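Neural cell adhesion molecule 1 (Homo sapiens, PDB 2HAZ) mediates cell adhesion in the nervous system and carries a first fibronectin type III repeat whose short helix is critical for polysialylation of N-glycans. Local coordinates at residues D27-T32 and L38-E43; G66-V71 and V81-L86. One frame throughout, in Å; residues are numbered along the deposited sequence.

Contact 1: D27-T32 and L38-E43. With NA (sodium ion), chain B.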
ATOM      1  N   ASP A  27      -2.167  -2.747   8.265  1.00 19.45           N
ATOM      2  CA  ASP A  27      -3.376  -3.370   8.837  1.00 20.80           C
ATOM      3  C   ASP A  27      -4.462  -3.433   7.792  1.00 21.33           C
ATOM      4  O   ASP A  27      -4.659  -2.471   7.051  1.00 21.38           O
ATOM      5  CB  ASP A  27      -3.978  -2.506   9.941  1.00 21.08           C
ATOM      6  CG  ASP A  27      -3.053  -2.273  11.063  1.00 22.74           C
ATOM      7  OD1 ASP A  27      -2.296  -3.205  11.411  1.00 24.65           O
ATOM      8  OD2 ASP A  27      -3.083  -1.146  11.613  1.00 25.61           O
ATOM      9  N   GLU A  28      -5.190  -4.543   7.771  1.00 22.02           N
ATOM     10  CA  GLU A  28      -6.411  -4.663   6.970  1.00 23.17           C
ATOM     11  C   GLU A  28      -7.416  -3.553   7.308  1.00 23.13           C
ATOM     12  O   GLU A  28      -7.409  -3.038   8.433  1.00 22.42           O
ATOM     13  CB  GLU A  28      -7.062  -6.026   7.208  1.00 23.82           C
ATOM     14  CG  GLU A  28      -6.250  -7.213   6.724  1.00 26.27           C
ATOM     15  CD  GLU A  28      -5.213  -7.685   7.746  1.00 30.33           C
ATOM     16  OE1 GLU A  28      -5.047  -7.033   8.802  1.00 30.93           O
ATOM     17  OE2 GLU A  28      -4.562  -8.723   7.498  1.00 33.38           O
ATOM     18  N   PRO A  29      -8.278  -3.177   6.333  1.00 23.38           N
ATOM     19  CA  PRO A  29      -9.388  -2.249   6.579  1.00 23.99           C
ATOM     20  C   PRO A  29     -10.263  -2.683   7.768  1.00 24.23           C
ATOM     21  O   PRO A  29     -10.437  -3.880   7.991  1.00 23.92           O
ATOM     22  CB  PRO A  29     -10.205  -2.344   5.276  1.00 23.85           C
ATOM     23  CG  PRO A  29      -9.193  -2.653   4.229  1.00 23.74           C
ATOM     24  CD  PRO A  29      -8.224  -3.596   4.913  1.00 23.53           C
ATOM     25  N   GLU A  30     -10.783  -1.728   8.538  1.00 25.11           N
ATOM     26  CA  GLU A  30     -11.723  -2.062   9.614  1.00 25.77           C
ATOM     27  C   GLU A  30     -12.989  -2.660   9.003  1.00 25.71           C
ATOM     28  O   GLU A  30     -13.537  -3.650   9.500  1.00 25.14           O
ATOM     29  CB  GLU A  30     -12.070  -0.831  10.454  1.00 26.18           C
ATOM     30  CG  GLU A  30     -10.922  -0.298  11.292  1.00 29.14           C
ATOM     31  CD  GLU A  30     -10.702  -1.081  12.578  1.00 32.10           C
ATOM     32  OE1 GLU A  30      -9.592  -1.634  12.744  1.00 34.03           O
ATOM     33  OE2 GLU A  30     -11.629  -1.132  13.427  1.00 34.18           O
ATOM     34  N   ALA A  31     -13.433  -2.057   7.904  1.00 25.86           N
ATOM     35  CA  ALA A  31     -14.603  -2.533   7.183  1.00 25.74           C
ATOM     36  C   ALA A  31     -14.237  -2.964   5.770  1.00 26.03           C
ATOM     37  O   ALA A  31     -13.584  -2.229   5.027  1.00 26.33           O
ATOM     38  CB  ALA A  31     -15.678  -1.461   7.147  1.00 26.19           C
ATOM     39  N   THR A  32     -14.672  -4.164   5.416  1.00 25.76           N
ATOM     40  CA  THR A  32     -14.582  -4.665   4.053  1.00 26.26           C
ATOM     41  C   THR A  32     -15.522  -3.881   3.134  1.00 26.14           C
ATOM     42  O   THR A  32     -15.393  -3.936   1.912  1.00 26.00           O
ATOM     43  CB  THR A  32     -14.933  -6.163   3.996  1.00 26.67           C
ATOM     44  OG1 THR A  32     -16.233  -6.382   4.571  1.00 27.66           O
ATOM     45  CG2 THR A  32     -13.899  -6.991   4.752  1.00 26.63           C
ATOM     46  N   LEU A  38     -10.202  -8.282  -2.191  1.00 18.46           N
ATOM     47  CA  LEU A  38      -9.704  -9.115  -3.286  1.00 17.19           C
ATOM     48  C   LEU A  38      -8.218  -8.901  -3.595  1.00 17.00           C
ATOM     49  O   LEU A  38      -7.486  -9.843  -3.898  1.00 15.41           O
ATOM     50  CB  LEU A  38     -10.501  -8.838  -4.558  1.00 17.73           C
ATOM     51  CG  LEU A  38     -12.023  -8.983  -4.631  1.00 18.16           C
ATOM     52  CD1 LEU A  38     -12.492  -8.620  -6.028  1.00 19.76           C
ATOM     53  CD2 LEU A  38     -12.415 -10.391  -4.281  1.00 20.75           C
ATOM     54  N   LYS A  39      -7.804  -7.638  -3.566  1.00 15.87           N
ATOM     55  CA  LYS A  39      -6.431  -7.245  -3.863  1.00 15.06           C
ATOM     56  C   LYS A  39      -6.110  -6.007  -3.062  1.00 14.01           C
ATOM     57  O   LYS A  39      -7.015  -5.316  -2.581  1.00 13.36           O
ATOM     58  CB  LYS A  39      -6.269  -6.897  -5.350  1.00 15.10           C
ATOM     59  CG  LYS A  39      -6.333  -8.061  -6.313  1.00 16.64           C
ATOM     60  CD  LYS A  39      -5.893  -7.616  -7.701  1.00 19.67           C
ATOM     61  CE  LYS A  39      -6.053  -8.716  -8.759  1.00 21.77           C
ATOM     62  NZ  LYS A  39      -5.503 -10.039  -8.343  1.00 21.85           N
ATOM     63  N   TYR A  40      -4.815  -5.727  -2.936  1.00 13.34           N
ATOM     64  CA  TYR A  40      -4.352  -4.418  -2.490  1.00 13.52           C
ATOM     65  C   TYR A  40      -3.635  -3.672  -3.598  1.00 12.85           C
ATOM     66  O   TYR A  40      -2.977  -4.269  -4.455  1.00 12.76           O
ATOM     67  CB  TYR A  40      -3.459  -4.522  -1.250  1.00 14.15           C
ATOM     68  CG  TYR A  40      -4.223  -4.917  -0.005  1.00 14.69           C
ATOM     69  CD1 TYR A  40      -4.809  -3.958   0.816  1.00 15.59           C
ATOM     70  CD2 TYR A  40      -4.355  -6.256   0.343  1.00 15.38           C
ATOM     71  CE1 TYR A  40      -5.528  -4.333   1.964  1.00 15.89           C
ATOM     72  CE2 TYR A  40      -5.066  -6.643   1.488  1.00 16.81           C
ATOM     73  CZ  TYR A  40      -5.639  -5.676   2.287  1.00 16.19           C
ATOM     74  OH  TYR A  40      -6.329  -6.064   3.404  1.00 18.58           O
ATOM     75  N   LYS A  41      -3.753  -2.356  -3.575  1.00 13.22           N
ATOM     76  CA  LYS A  41      -2.970  -1.524  -4.476  1.00 12.94           C
ATOM     77  C   LYS A  41      -2.035  -0.651  -3.649  1.00 12.97           C
ATOM     78  O   LYS A  41      -2.477   0.085  -2.767  1.00 13.50           O
ATOM     79  CB  LYS A  41      -3.891  -0.663  -5.344  1.00 12.49           C
ATOM     80  CG  LYS A  41      -3.177   0.108  -6.456  1.00 14.03           C
ATOM     81  CD  LYS A  41      -4.175   1.049  -7.112  1.00 17.42           C
ATOM     82  CE  LYS A  41      -3.663   1.676  -8.366  1.00 21.06           C
ATOM     83  NZ  LYS A  41      -4.719   2.620  -8.885  1.00 20.89           N
ATOM     84  N   ALA A  42      -0.740  -0.761  -3.923  1.00 12.75           N
ATOM     85  CA  ALA A  42       0.228   0.194  -3.398  1.00 11.99           C
ATOM     86  C   ALA A  42       0.549   1.232  -4.455  1.00 12.30           C
ATOM     87  O   ALA A  42       0.801   0.887  -5.604  1.00 11.77           O
ATOM     88  CB  ALA A  42       1.516  -0.506  -2.970  1.00 11.84           C
ATOM     89  N   GLU A  43       0.525   2.494  -4.049  1.00 11.95           N
ATOM     90  CA  GLU A  43       0.993   3.617  -4.853  1.00 11.91           C
ATOM     91  C   GLU A  43       2.143   4.313  -4.124  1.00 11.53           C
ATOM     92  O   GLU A  43       2.047   4.584  -2.911  1.00 11.28           O
ATOM     93  CB  GLU A  43      -0.149   4.607  -5.089  1.00 12.00           C
ATOM     94  CG  GLU A  43      -1.396   3.976  -5.692  1.00 15.86           C
ATOM     95  CD  GLU A  43      -2.505   4.981  -5.898  1.00 21.11           C
ATOM     96  OE1 GLU A  43      -3.314   5.182  -4.959  1.00 23.82           O
ATOM     97  OE2 GLU A  43      -2.558   5.578  -7.002  1.00 26.63           O
TER
HETATM   98 NA    NA B 101      -1.447  -1.933  13.158  1.00 20.09          NA
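The phenol oxygen of Tyr-40 meets the loop at Glu-28 and Pro-29, with Pro-29 CD 3.5 Å from Tyr-40 OH and Glu-28 CG equally near that oxygen. Pro-29 and Tyr-40 approach head-on, and the compact, apolar proline ring offers CD to the ring edge, close to its plane; Pro-29 CD is 4.1 Å from Tyr-40 CE1. Glu-28 gives only its aliphatic carbons. Its chain bends at chi2 (85°), its methylenes lie against the hydroxyl, and the carboxylate plane is 68° from the ring; a charged residue is tolerated because Glu-28 is exposed. Tyrosine suits the place because its long, flat ring spans from strand 39-46 to the loop, the CA atoms of Glu-28 and Tyr-40 being 9.7 Å apart.

In the second shell, Phe-26 meets the Tyr-40 ring edge-to-face, and Ala-59 and Ala-62 of helix 59-65 touch it. Just before the loop, Asp-27 grips the sodium ion with both carboxylate oxygens, OD1 at 2.3 Å and OD2 at 2.4 Å, and Asp-13 also binds the ion. A strand-to-strand connection crossing between the two sheets, closed over a core tyrosine, is the arrangement of this fibronectin type III beta sandwich.

Contact 2: G66-V71 and V81-L86; sequences GIVTIV and VRLAAL
Val-68 and Leu-83 make the closer of two apolar meetings between strand 67-70 and strand 78-87: Val-68 CG2 lies 3.8 Å from Leu-83 CD2. One methyl from each residue does the touching, and the two side chains, each growing from its own sheet, overlap alongside one another rather than meeting end-on. In Val-68 the rotation about chi1 (-63°) places CG2 between the backbone N and the carbonyl carbon, from where it reaches the leucine. Valine's methyls stay close to its strand, whereas leucine's extra carbon carries CD2 across.

Two residues along, the fit is looser. Ile-70 CD1 is 4.3 Å from Val-81 CG2, and here the long and short partners have changed sides: the isoleucine extends its chain, with CD1 at the end, toward a compact valine. The CA atoms stand 9.4 Å apart for Val-68 and Leu-83 and 9.2 Å for Ile-70 and Val-81. No hydrogen bond joins the segments, as expected for strands of two different sheets packed face to face.

The residues on either side of Val-68 in sequence, Ile-67 and Thr-69, are partly exposed, and the beta-branched threonine is at home on an outer strand face. Arg-82, between Val-81 and Leu-83 and also partly exposed, makes a salt bridge through NE to Glu-43 OE1 and a cation-pi contact with Trp-52. Gly-66 is the first residue to leave helical angles after helix 59-65; at its phi of 84° a side chain would jam against the preceding carbonyl O.

Strand 67-70 is an outermost strand of the three-stranded sheet, bonded through its backbone to strand 22-27, while strand 78-87 runs between 39-46 and 90-101. Phe-26 packs on Leu-83, and Phe-100 touches both Ile-70 and Val-81, closing the hydrophobic core between the sheets.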
ATOM      1  N   GLY A  66       1.380  -9.755   6.406  1.00 23.03           N
ATOM      2  CA  GLY A  66       1.270  -8.430   7.015  1.00 21.77           C
ATOM      3  C   GLY A  66       1.993  -7.341   6.228  1.00 20.06           C
ATOM      4  O   GLY A  66       2.022  -6.186   6.652  1.00 20.08           O
ATOM      5  N   ILE A  67       2.548  -7.709   5.071  1.00 19.22           N
ATOM      6  CA  ILE A  67       3.335  -6.794   4.218  1.00 17.49           C
ATOM      7  C   ILE A  67       2.980  -6.832   2.728  1.00 17.23           C
ATOM      8  O   ILE A  67       2.422  -7.813   2.210  1.00 16.57           O
ATOM      9  CB  ILE A  67       4.880  -7.066   4.311  1.00 18.02           C
ATOM     10  CG1 ILE A  67       5.219  -8.462   3.776  1.00 17.17           C
ATOM     11  CG2 ILE A  67       5.411  -6.779   5.741  1.00 17.84           C
ATOM     12  CD1 ILE A  67       6.699  -8.835   3.786  1.00 18.68           C
ATOM     13  N   VAL A  68       3.326  -5.742   2.052  1.00 15.57           N
ATOM     14  CA  VAL A  68       3.549  -5.751   0.620  1.00 14.64           C
ATOM     15  C   VAL A  68       4.946  -5.165   0.341  1.00 14.54           C
ATOM     16  O   VAL A  68       5.422  -4.264   1.067  1.00 13.79           O
ATOM     17  CB  VAL A  68       2.430  -5.014  -0.174  1.00 14.45           C
ATOM     18  CG1 VAL A  68       1.094  -5.722   0.005  1.00 14.41           C
ATOM     19  CG2 VAL A  68       2.332  -3.532   0.215  1.00 13.86           C
ATOM     20  N   THR A  69       5.596  -5.688  -0.693  1.00 14.32           N
ATOM     21  CA  THR A  69       6.946  -5.274  -1.052  1.00 15.57           C
ATOM     22  C   THR A  69       6.921  -4.414  -2.285  1.00 16.11           C
ATOM     23  O   THR A  69       6.516  -4.861  -3.360  1.00 16.27           O
ATOM     24  CB  THR A  69       7.885  -6.463  -1.354  1.00 16.04           C
ATOM     25  OG1 THR A  69       7.879  -7.382  -0.263  1.00 16.10           O
ATOM     26  CG2 THR A  69       9.317  -5.956  -1.578  1.00 15.41           C
ATOM     27  N   ILE A  70       7.393  -3.189  -2.132  1.00 16.43           N
ATOM     28  CA  ILE A  70       7.523  -2.305  -3.264  1.00 17.25           C
ATOM     29  C   ILE A  70       8.945  -2.405  -3.813  1.00 17.39           C
ATOM     30  O   ILE A  70       9.924  -2.652  -3.069  1.00 16.53           O
ATOM     31  CB  ILE A  70       7.066  -0.850  -2.941  1.00 17.65           C
ATOM     32  CG1 ILE A  70       7.898  -0.235  -1.816  1.00 18.59           C
ATOM     33  CG2 ILE A  70       5.552  -0.814  -2.580  1.00 18.98           C
ATOM     34  CD1 ILE A  70       7.382   1.129  -1.320  1.00 17.16           C
ATOM     35  N   VAL A  71       9.044  -2.244  -5.125  1.00 17.90           N
ATOM     36  CA  VAL A  71      10.273  -2.509  -5.880  1.00 19.12           C
ATOM     37  C   VAL A  71      10.645  -1.351  -6.801  1.00 18.85           C
ATOM     38  O   VAL A  71       9.908  -0.369  -6.924  1.00 19.75           O
ATOM     39  CB  VAL A  71      10.132  -3.788  -6.774  1.00 19.50           C
ATOM     40  CG1 VAL A  71       9.944  -5.041  -5.934  1.00 21.00           C
ATOM     41  CG2 VAL A  71       8.987  -3.618  -7.769  1.00 19.86           C
ATOM     42  N   VAL A  81       4.311   6.531   0.353  1.00 10.25           N
ATOM     43  CA  VAL A  81       3.527   5.352  -0.041  1.00 10.44           C
ATOM     44  C   VAL A  81       2.150   5.371   0.640  1.00 11.17           C
ATOM     45  O   VAL A  81       1.990   5.871   1.755  1.00 11.23           O
ATOM     46  CB  VAL A  81       4.291   4.029   0.230  1.00 10.82           C
ATOM     47  CG1 VAL A  81       4.548   3.795   1.704  1.00 10.53           C
ATOM     48  CG2 VAL A  81       3.582   2.823  -0.396  1.00  9.82           C
ATOM     49  N   ARG A  82       1.160   4.875  -0.089  1.00 11.15           N
ATOM     50  CA  ARG A  82      -0.192   4.677   0.429  1.00 12.03           C
ATOM     51  C   ARG A  82      -0.754   3.368  -0.146  1.00 12.11           C
ATOM     52  O   ARG A  82      -0.242   2.854  -1.155  1.00 10.70           O
ATOM     53  CB  ARG A  82      -1.059   5.889   0.065  1.00 12.19           C
ATOM     54  CG  ARG A  82      -1.263   6.096  -1.431  1.00 13.45           C
ATOM     55  CD  ARG A  82      -1.620   7.548  -1.760  1.00 19.47           C
ATOM     56  NE  ARG A  82      -2.321   7.593  -3.038  1.00 23.30           N
ATOM     57  CZ  ARG A  82      -2.873   8.674  -3.589  1.00 22.90           C
ATOM     58  NH1 ARG A  82      -2.842   9.854  -2.984  1.00 22.68           N
ATOM     59  NH2 ARG A  82      -3.469   8.557  -4.765  1.00 21.55           N
ATOM     60  N   LEU A  83      -1.779   2.839   0.524  1.00 12.88           N
ATOM     61  CA  LEU A  83      -2.412   1.564   0.207  1.00 13.69           C
ATOM     62  C   LEU A  83      -3.912   1.720   0.146  1.00 13.10           C
ATOM     63  O   LEU A  83      -4.495   2.435   0.955  1.00 12.94           O
ATOM     64  CB  LEU A  83      -2.151   0.542   1.304  1.00 13.99           C
ATOM     65  CG  LEU A  83      -0.832  -0.201   1.444  1.00 16.54           C
ATOM     66  CD1 LEU A  83      -1.045  -1.199   2.563  1.00 17.47           C
ATOM     67  CD2 LEU A  83      -0.454  -0.931   0.158  1.00 17.95           C
ATOM     68  N   ALA A  84      -4.515   0.984  -0.778  1.00 13.29           N
ATOM     69  CA  ALA A  84      -5.970   0.849  -0.891  1.00 13.99           C
ATOM     70  C   ALA A  84      -6.314  -0.621  -1.094  1.00 13.59           C
ATOM     71  O   ALA A  84      -5.543  -1.364  -1.708  1.00 14.69           O
ATOM     72  CB  ALA A  84      -6.487   1.672  -2.046  1.00 13.39           C
ATOM     73  N   ALA A  85      -7.457  -1.028  -0.536  1.00 13.98           N
ATOM     74  CA  ALA A  85      -8.038  -2.348  -0.729  1.00 13.28           C
ATOM     75  C   ALA A  85      -9.042  -2.308  -1.862  1.00 13.19           C
ATOM     76  O   ALA A  85      -9.810  -1.339  -2.009  1.00 13.36           O
ATOM     77  CB  ALA A  85      -8.737  -2.831   0.537  1.00 12.68           C
ATOM     78  N   LEU A  86      -9.022  -3.365  -2.656  1.00 12.65           N
ATOM     79  CA  LEU A  86      -9.999  -3.568  -3.712  1.00 12.75           C
ATOM     80  C   LEU A  86     -10.984  -4.649  -3.285  1.00 13.11           C
ATOM     81  O   LEU A  86     -10.557  -5.747  -2.891  1.00 13.59           O
ATOM     82  CB  LEU A  86      -9.301  -4.025  -4.997  1.00 13.04           C
ATOM     83  CG  LEU A  86     -10.149  -4.221  -6.256  1.00 11.52           C
ATOM     84  CD1 LEU A  86     -10.490  -2.885  -6.922  1.00 12.92           C
ATOM     85  CD2 LEU A  86      -9.397  -5.090  -7.216  1.00 11.73           C
TER

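Overall arrangement
Contact 2 lies at the heart of the sandwich, its centre about 2 Å from the centre of the chain, and all four of its touching residues are buried; contact 1, whose centre is about 8 Å from the chain's centre, is partly buried and reaches the surface. The two share one sheet, because strands 39-46 and 78-87 are neighbours in it, and their backbones meet where Lys-41 N lies 2.8 Å from Ala-84 O, a probable hydrogen bond. Their chemistry follows their place: aliphatic methyls alone in contact 2, but a phenol oxygen, a proline and a charged chain's methylenes in contact 1, beside a metal-binding aspartate. Phe-26 links the two contacts by touching a buried residue of each.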